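Local coordinates for response regulator ChrA (Corynebacterium diphtheriae, PDB 4YN8), which serves as the response regulator of a haem-sensing two-component system and probably binds DNA through a LuxR-type helix-turn-helix domain to regulate transcription, at residues 7-12 and 33-38. The protein carries 1 engineered substitution. Numbering follows the deposited sequence.
Sequences RVMLID and VVAEAS. With MG (magnesium ion), chain F.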
ATOM      1  N   ARG A   7      -7.763 -17.160  20.823  1.00 10.44           N
ATOM      2  CA  ARG A   7      -8.876 -16.208  20.951  1.00  9.82           C
ATOM      3  C   ARG A   7      -8.583 -15.041  20.015  1.00  9.53           C
ATOM      4  O   ARG A   7      -7.611 -14.307  20.200  1.00  9.76           O
ATOM      5  CB  ARG A   7      -8.972 -15.687  22.390  1.00 10.49           C
ATOM      6  CG  ARG A   7      -9.263 -16.808  23.375  1.00 11.09           C
ATOM      7  CD  ARG A   7      -8.985 -16.437  24.838  1.00 11.64           C
ATOM      8  NE  ARG A   7      -7.586 -16.263  25.032  1.00 12.82           N
ATOM      9  CZ  ARG A   7      -7.062 -15.742  26.140  1.00 14.80           C
ATOM     10  NH1 ARG A   7      -7.855 -15.418  27.178  1.00 15.61           N
ATOM     11  NH2 ARG A   7      -5.777 -15.589  26.223  1.00 16.17           N
ATOM     12  N   VAL A   8      -9.429 -14.900  19.014  1.00  9.05           N
ATOM     13  CA  VAL A   8      -9.221 -13.923  17.962  1.00  8.78           C
ATOM     14  C   VAL A   8     -10.131 -12.727  18.073  1.00  8.60           C
ATOM     15  O   VAL A   8     -11.329 -12.900  18.334  1.00  9.76           O
ATOM     16  CB  VAL A   8      -9.402 -14.592  16.611  1.00  9.00           C
ATOM     17  CG1 VAL A   8      -9.541 -13.554  15.471  1.00  8.64           C
ATOM     18  CG2 VAL A   8      -8.224 -15.523  16.380  1.00  9.66           C
ATOM     19  N   MET A   9      -9.574 -11.555  17.845  1.00  8.79           N
ATOM     20  CA  MET A   9     -10.366 -10.369  17.539  1.00  8.96           C
ATOM     21  C   MET A   9     -10.282 -10.089  16.054  1.00  8.18           C
ATOM     22  O   MET A   9      -9.201  -9.984  15.518  1.00  7.53           O
ATOM     23  CB  MET A   9      -9.917  -9.131  18.284  1.00 10.81           C
ATOM     24  CG  MET A   9     -10.751  -7.884  17.930  1.00 13.68           C
ATOM     25  SD  MET A   9     -10.466  -6.611  19.194  1.00 21.56           S
ATOM     26  CE  MET A   9     -12.027  -5.762  19.166  1.00 25.15           C
ATOM     27  N   LEU A  10     -11.437 -10.000  15.423  1.00  7.93           N
ATOM     28  CA  LEU A  10     -11.540  -9.873  13.968  1.00  8.29           C
ATOM     29  C   LEU A  10     -12.076  -8.504  13.655  1.00  8.35           C
ATOM     30  O   LEU A  10     -13.157  -8.149  14.126  1.00  8.77           O
ATOM     31  CB  LEU A  10     -12.518 -10.919  13.451  1.00  8.79           C
ATOM     32  CG  LEU A  10     -12.877 -10.836  11.965  1.00  9.14           C
ATOM     33  CD1 LEU A  10     -11.620 -11.088  11.167  1.00  9.56           C
ATOM     34  CD2 LEU A  10     -13.919 -11.886  11.683  1.00  9.94           C
ATOM     35  N   ILE A  11     -11.360  -7.759  12.828  1.00  8.83           N
ATOM     36  CA  ILE A  11     -11.639  -6.343  12.572  1.00  8.44           C
ATOM     37  C   ILE A  11     -11.770  -6.137  11.068  1.00  9.35           C
ATOM     38  O   ILE A  11     -10.872  -6.530  10.303  1.00  9.44           O
ATOM     39  CB  ILE A  11     -10.515  -5.488  13.118  1.00  8.92           C
ATOM     40  CG1 ILE A  11     -10.304  -5.829  14.595  1.00  9.76           C
ATOM     41  CG2 ILE A  11     -10.840  -3.996  12.960  1.00  8.96           C
ATOM     42  CD1 ILE A  11      -9.352  -4.900  15.315  1.00 10.72           C
ATOM     43  N   ASP A  12     -12.896  -5.566  10.654  1.00  8.77           N
ATOM     44  CA  ASP A  12     -13.153  -5.276   9.239  1.00 10.31           C
ATOM     45  C   ASP A  12     -14.337  -4.337   9.213  1.00  9.56           C
ATOM     46  O   ASP A  12     -15.331  -4.587   9.903  1.00 10.03           O
ATOM     47  CB  ASP A  12     -13.498  -6.587   8.500  1.00 11.66           C
ATOM     48  CG  ASP A  12     -13.613  -6.431   6.997  1.00 13.95           C
ATOM     49  OD1 ASP A  12     -14.017  -5.370   6.450  1.00 13.07           O
ATOM     50  OD2 ASP A  12     -13.273  -7.451   6.352  1.00 19.76           O
ATOM     51  N   VAL A  33     -13.433 -16.803  17.561  1.00 10.73           N
ATOM     52  CA  VAL A  33     -13.540 -15.347  17.447  1.00 10.41           C
ATOM     53  C   VAL A  33     -14.276 -14.845  18.675  1.00 10.08           C
ATOM     54  O   VAL A  33     -15.493 -15.105  18.826  1.00 11.12           O
ATOM     55  CB  VAL A  33     -14.242 -14.950  16.168  1.00 11.38           C
ATOM     56  CG1 VAL A  33     -14.433 -13.428  16.057  1.00 11.88           C
ATOM     57  CG2 VAL A  33     -13.402 -15.489  15.011  1.00 12.01           C
ATOM     58  N   VAL A  34     -13.546 -14.241  19.576  1.00  9.82           N
ATOM     59  CA  VAL A  34     -14.122 -13.723  20.840  1.00 10.33           C
ATOM     60  C   VAL A  34     -14.560 -12.261  20.789  1.00 10.38           C
ATOM     61  O   VAL A  34     -15.207 -11.794  21.713  1.00 11.22           O
ATOM     62  CB  VAL A  34     -13.156 -13.920  22.007  1.00 10.06           C
ATOM     63  CG1 VAL A  34     -12.788 -15.390  22.147  1.00 10.78           C
ATOM     64  CG2 VAL A  34     -11.940 -13.057  21.840  1.00  9.86           C
ATOM     65  N   ALA A  35     -14.210 -11.538  19.730  1.00  9.20           N
ATOM     66  CA  ALA A  35     -14.485 -10.087  19.625  1.00  9.29           C
ATOM     67  C   ALA A  35     -14.456  -9.695  18.154  1.00 10.01           C
ATOM     68  O   ALA A  35     -13.691 -10.284  17.376  1.00  9.08           O
ATOM     69  CB  ALA A  35     -13.458  -9.278  20.392  1.00  9.92           C
ATOM     70  N   GLU A  36     -15.280  -8.717  17.793  1.00 10.12           N
ATOM     71  CA  GLU A  36     -15.247  -8.131  16.444  1.00 10.55           C
ATOM     72  C   GLU A  36     -15.292  -6.632  16.534  1.00 10.04           C
ATOM     73  O   GLU A  36     -15.920  -6.070  17.463  1.00 10.01           O
ATOM     74  CB  GLU A  36     -16.467  -8.605  15.679  1.00 12.68           C
ATOM     75  CG  GLU A  36     -16.400 -10.058  15.272  1.00 15.42           C
ATOM     76  CD  GLU A  36     -17.671 -10.492  14.550  1.00 19.65           C
ATOM     77  OE1 GLU A  36     -17.910 -10.067  13.373  1.00 20.11           O
ATOM     78  OE2 GLU A  36     -18.426 -11.273  15.153  1.00 21.89           O
ATOM     79  N   ALA A  37     -14.707  -5.939  15.574  1.00  8.82           N
ATOM     80  CA  ALA A  37     -14.822  -4.512  15.526  1.00  8.85           C
ATOM     81  C   ALA A  37     -14.884  -4.071  14.079  1.00  9.02           C
ATOM     82  O   ALA A  37     -14.506  -4.855  13.200  1.00  8.71           O
ATOM     83  CB  ALA A  37     -13.649  -3.837  16.220  1.00  9.00           C
ATOM     84  N   SER A  38     -15.318  -2.839  13.864  1.00  9.54           N
ATOM     85  CA  SER A  38     -15.408  -2.291  12.499  1.00 11.07           C
ATOM     86  C   SER A  38     -14.275  -1.280  12.156  1.00 12.38           C
ATOM     87  O   SER A  38     -14.160  -0.794  11.007  1.00 13.44           O
ATOM     88  CB  SER A  38     -16.801  -1.766  12.286  1.00 13.32           C
ATOM     89  OG  SER A  38     -16.928  -0.652  13.064  1.00 15.61           O
TER
HETATM   90 MG    MG F 204     -12.897  -4.603   4.813  1.00 18.98          MG
HETATM   91  O   HOH W   1     -11.851  -3.895   3.268  1.00 17.47           O
HETATM   92  O   HOH W   2     -12.307  -3.136   6.334  0.50  5.31           O
HETATM   93  O   HOH W   3     -13.650  -6.370   4.074  1.00 18.37           O
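The beta-alpha-beta crossover that opens the CheY-like receiver domain brings strand 33-37, at one edge of the parallel sheet, alongside strand 7-11, with helix 15-26 making the connection. A beta bulge interrupts their pairing at Val34: Val8 O accepts the N-H of Val34 in its carbonyl plane (N to O 2.9 Å) and, weakly, that of Ala35 (N to O 3.5 Å). Beyond it the regular parallel pattern resumes, Leu10 N giving to Ala35 O at 3.0 Å in a nearly straight bond (166°) and Leu10 O accepting from Ala37 N. On one face Met9 runs extended, with CG anti to the backbone N (chi1 179°), which lays the thioether over two alanines: CG lies 3.9 Å from Ala35 CB, and the terminal CE 3.9 Å from Ala37 CB. The face carrying Val8, Leu10 and Val33 turns to helix 15-26, whose Arg18 also forms a salt bridge with Glu36. Pairing ends at Asp12, which with His14 and Asp54 binds magnesium at the C-terminal end of the sheet, the place of the metal site in receiver domains. Asp12 N donates to Ala37 O, anchoring the backbone of the residue whose carboxylate oxygen OD1 binds magnesium at 2.1 Å.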